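PDB 5C2V: hydrazine synthase alpha subunit, which catalyses, within the hydrazine synthase complex, the condensation of hydroxylamine with ammonia to hydrazine, using bound heme c groups. Local coordinates for residues 457-462 / 529-534. Residues are numbered along the deposited sequence; the frame is centred on the assembly and turned at random.
Sequences GDIKAV and MQILDD. With HEC (heme c), chain B.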
loop_
_atom_site.group_PDB
_atom_site.type_symbol
_atom_site.label_atom_id
_atom_site.label_comp_id
_atom_site.label_asym_id
_atom_site.label_seq_id
_atom_site.Cartn_x
_atom_site.Cartn_y
_atom_site.Cartn_z
ATOM N N GLY D 457 -25.115 -2.079 21.462
ATOM C CA GLY D 457 -25.195 -3.088 22.500
ATOM C C GLY D 457 -24.053 -4.083 22.430
ATOM O O GLY D 457 -23.727 -4.731 23.423
ATOM N N ASP D 458 -23.438 -4.202 21.257
ATOM C CA ASP D 458 -22.303 -5.103 21.086
ATOM C C ASP D 458 -21.061 -4.529 21.753
ATOM O O ASP D 458 -20.199 -5.273 22.222
ATOM C CB ASP D 458 -22.030 -5.366 19.604
ATOM C CG ASP D 458 -23.130 -6.172 18.943
ATOM O OD1 ASP D 458 -23.737 -7.023 19.626
ATOM O OD2 ASP D 458 -23.387 -5.954 17.741
ATOM N N ILE D 459 -20.975 -3.204 21.800
ATOM C CA ILE D 459 -19.857 -2.555 22.469
ATOM C C ILE D 459 -20.242 -2.254 23.912
ATOM O O ILE D 459 -21.057 -1.372 24.180
ATOM C CB ILE D 459 -19.446 -1.255 21.754
ATOM C CG1 ILE D 459 -19.036 -1.550 20.310
ATOM C CG2 ILE D 459 -18.316 -0.566 22.504
ATOM C CD1 ILE D 459 -17.875 -2.515 20.188
ATOM N N LYS D 460 -19.648 -3.002 24.833
ATOM C CA LYS D 460 -19.967 -2.883 26.251
ATOM C C LYS D 460 -19.216 -1.746 26.933
ATOM O O LYS D 460 -19.783 -1.014 27.743
ATOM C CB LYS D 460 -19.676 -4.201 26.965
ATOM C CG LYS D 460 -20.498 -5.369 26.453
ATOM C CD LYS D 460 -21.980 -5.037 26.429
ATOM C CE LYS D 460 -22.810 -6.255 26.065
ATOM N NZ LYS D 460 -24.241 -5.904 25.857
ATOM N N ALA D 461 -17.937 -1.606 26.604
ATOM C CA ALA D 461 -17.091 -0.622 27.265
ATOM C C ALA D 461 -15.984 -0.113 26.351
ATOM O O ALA D 461 -15.907 -0.479 25.179
ATOM C CB ALA D 461 -16.494 -1.213 28.534
ATOM N N VAL D 462 -15.134 0.744 26.906
ATOM C CA VAL D 462 -13.976 1.270 26.202
ATOM C C VAL D 462 -12.757 1.275 27.117
ATOM O O VAL D 462 -12.859 1.573 28.315
ATOM C CB VAL D 462 -14.214 2.704 25.667
ATOM C CG1 VAL D 462 -15.225 2.696 24.531
ATOM C CG2 VAL D 462 -14.655 3.638 26.785
ATOM N N MET D 529 -8.091 5.495 22.653
ATOM C CA MET D 529 -9.197 4.665 23.124
ATOM C C MET D 529 -9.387 3.383 22.315
ATOM O O MET D 529 -8.950 3.285 21.168
ATOM C CB MET D 529 -10.494 5.474 23.101
ATOM C CG MET D 529 -10.835 6.044 21.732
ATOM S SD MET D 529 -11.353 7.767 21.807
ATOM C CE MET D 529 -9.847 8.536 22.397
ATOM N N GLN D 530 -10.046 2.404 22.929
ATOM C CA GLN D 530 -10.386 1.148 22.268
ATOM C C GLN D 530 -11.808 0.714 22.611
ATOM O O GLN D 530 -12.144 0.569 23.784
ATOM C CB GLN D 530 -9.409 0.040 22.665
ATOM C CG GLN D 530 -8.003 0.199 22.122
ATOM C CD GLN D 530 -7.091 -0.930 22.563
ATOM O OE1 GLN D 530 -7.264 -1.497 23.641
ATOM N NE2 GLN D 530 -6.118 -1.267 21.724
ATOM N N ILE D 531 -12.638 0.494 21.596
ATOM C CA ILE D 531 -13.985 -0.018 21.830
ATOM C C ILE D 531 -13.923 -1.521 22.119
ATOM O O ILE D 531 -13.169 -2.254 21.481
ATOM C CB ILE D 531 -14.922 0.264 20.637
ATOM C CG1 ILE D 531 -14.373 -0.354 19.347
ATOM C CG2 ILE D 531 -15.112 1.763 20.457
ATOM C CD1 ILE D 531 -15.257 -0.123 18.139
ATOM N N LEU D 532 -14.708 -1.973 23.093
ATOM C CA LEU D 532 -14.596 -3.346 23.581
ATOM C C LEU D 532 -15.891 -4.141 23.436
ATOM O O LEU D 532 -16.985 -3.591 23.557
ATOM C CB LEU D 532 -14.160 -3.346 25.049
ATOM C CG LEU D 532 -13.000 -2.427 25.435
ATOM C CD1 LEU D 532 -12.692 -2.549 26.920
ATOM C CD2 LEU D 532 -11.763 -2.725 24.602
ATOM N N ASP D 533 -15.760 -5.442 23.184
ATOM C CA ASP D 533 -16.918 -6.327 23.100
ATOM C C ASP D 533 -17.274 -6.884 24.476
ATOM O O ASP D 533 -16.717 -6.455 25.487
ATOM C CB ASP D 533 -16.668 -7.469 22.106
ATOM C CG ASP D 533 -15.416 -8.274 22.424
ATOM O OD1 ASP D 533 -14.846 -8.115 23.524
ATOM O OD2 ASP D 533 -15.004 -9.079 21.562
ATOM N N ASP D 534 -18.192 -7.844 24.513
ATOM C CA ASP D 534 -18.691 -8.362 25.784
ATOM C C ASP D 534 -17.692 -9.279 26.489
ATOM O O ASP D 534 -17.918 -9.684 27.629
ATOM C CB ASP D 534 -20.024 -9.092 25.578
ATOM C CG ASP D 534 -19.905 -10.284 24.648
ATOM O OD1 ASP D 534 -19.049 -10.252 23.739
ATOM O OD2 ASP D 534 -20.677 -11.250 24.822
HETATM FE FE HEC B . -10.669 8.952 16.419
HETATM C CHA HEC B . -8.057 8.825 14.163
HETATM C CHB HEC B . -9.905 12.225 17.093
HETATM C CHC HEC B . -13.006 8.987 18.961
HETATM C CHD HEC B . -11.299 5.619 15.918
HETATM N NA HEC B . -9.252 10.275 15.750
HETATM C C1A HEC B . -8.263 10.015 14.823
HETATM C C2A HEC B . -7.473 11.216 14.658
HETATM C C3A HEC B . -7.976 12.155 15.465
HETATM C C4A HEC B . -9.107 11.584 16.170
HETATM C CMA HEC B . -7.451 13.598 15.622
HETATM C CAA HEC B . -6.259 11.364 13.715
HETATM C CBA HEC B . -6.684 12.049 12.419
HETATM C CGA HEC B . -7.600 11.160 11.617
HETATM O O1A HEC B . -8.675 11.644 11.177
HETATM O O2A HEC B . -7.263 9.966 11.418
HETATM N NB HEC B . -11.248 10.318 17.880
HETATM C C1B HEC B . -10.975 11.669 17.761
HETATM C C2B HEC B . -12.020 12.396 18.454
HETATM C C3B HEC B . -12.872 11.512 18.975
HETATM C C4B HEC B . -12.408 10.182 18.624
HETATM C CMB HEC B . -12.122 13.931 18.580
HETATM C CAB HEC B . -14.135 11.866 19.793
HETATM C CBB HEC B . -13.968 11.381 21.251
HETATM N NC HEC B . -11.963 7.572 17.248
HETATM C C1C HEC B . -12.763 7.772 18.357
HETATM C C2C HEC B . -13.381 6.506 18.698
HETATM C C3C HEC B . -12.827 5.564 17.931
HETATM C C4C HEC B . -11.977 6.223 16.956
HETATM C CMC HEC B . -14.241 6.243 19.954
HETATM C CAC HEC B . -13.147 4.054 17.994
HETATM C CBC HEC B . -11.891 3.282 18.454
HETATM N ND HEC B . -9.805 7.454 15.234
HETATM C C1D HEC B . -10.266 6.143 15.179
HETATM C C2D HEC B . -9.484 5.403 14.217
HETATM C C3D HEC B . -8.471 6.412 13.664
HETATM C C4D HEC B . -8.744 7.649 14.356
HETATM C CMD HEC B . -9.649 3.917 13.830
HETATM C CAD HEC B . -7.377 6.170 12.603
HETATM C CBD HEC B . -6.351 5.199 13.174
HETATM C CGD HEC B . -5.292 4.922 12.143
HETATM O O1D HEC B . -4.478 3.993 12.373
HETATM O O2D HEC B . -5.267 5.619 11.095
#
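I459 and I531 meet on the heme-facing side of the sheet, where CG2 and CD1 of I459 reach CB of I531, CG2 at 4.0 Å. V462 reaches I531 on the same face, its CG1 4.2 Å from CG2 of I531; these two residues form an antiparallel, non-hydrogen-bonded pair. With chi1 at 58°, I531 turns CG2 away from its own carbonyl carbon and toward the heme, 3.9 Å from HEC CAC. SD of M529, two residues earlier on the strand, sits 3.5 Å from HEC CHC. On the other face L532 lies across the A461 backbone, its CD1 3.8 Å from V462 C. L532 also takes part in two bent backbone hydrogen bonds: L532 N to A461 O at 2.8 Å, and K460 N, just before the strand, to L532 O at 3.0 Å. Farther out, CG of K460 rests on CA of D534, and K460 NZ bridges back to G457 O at 2.8 Å, across the loop that leads into the strand. D533, buried, is held by a salt bridge to K452 and a hydrogen bond from M537 N. Greasy contacts thus prevail toward the heme pocket of the middle domain, while at the far end K452 probably balances the buried charge of D533.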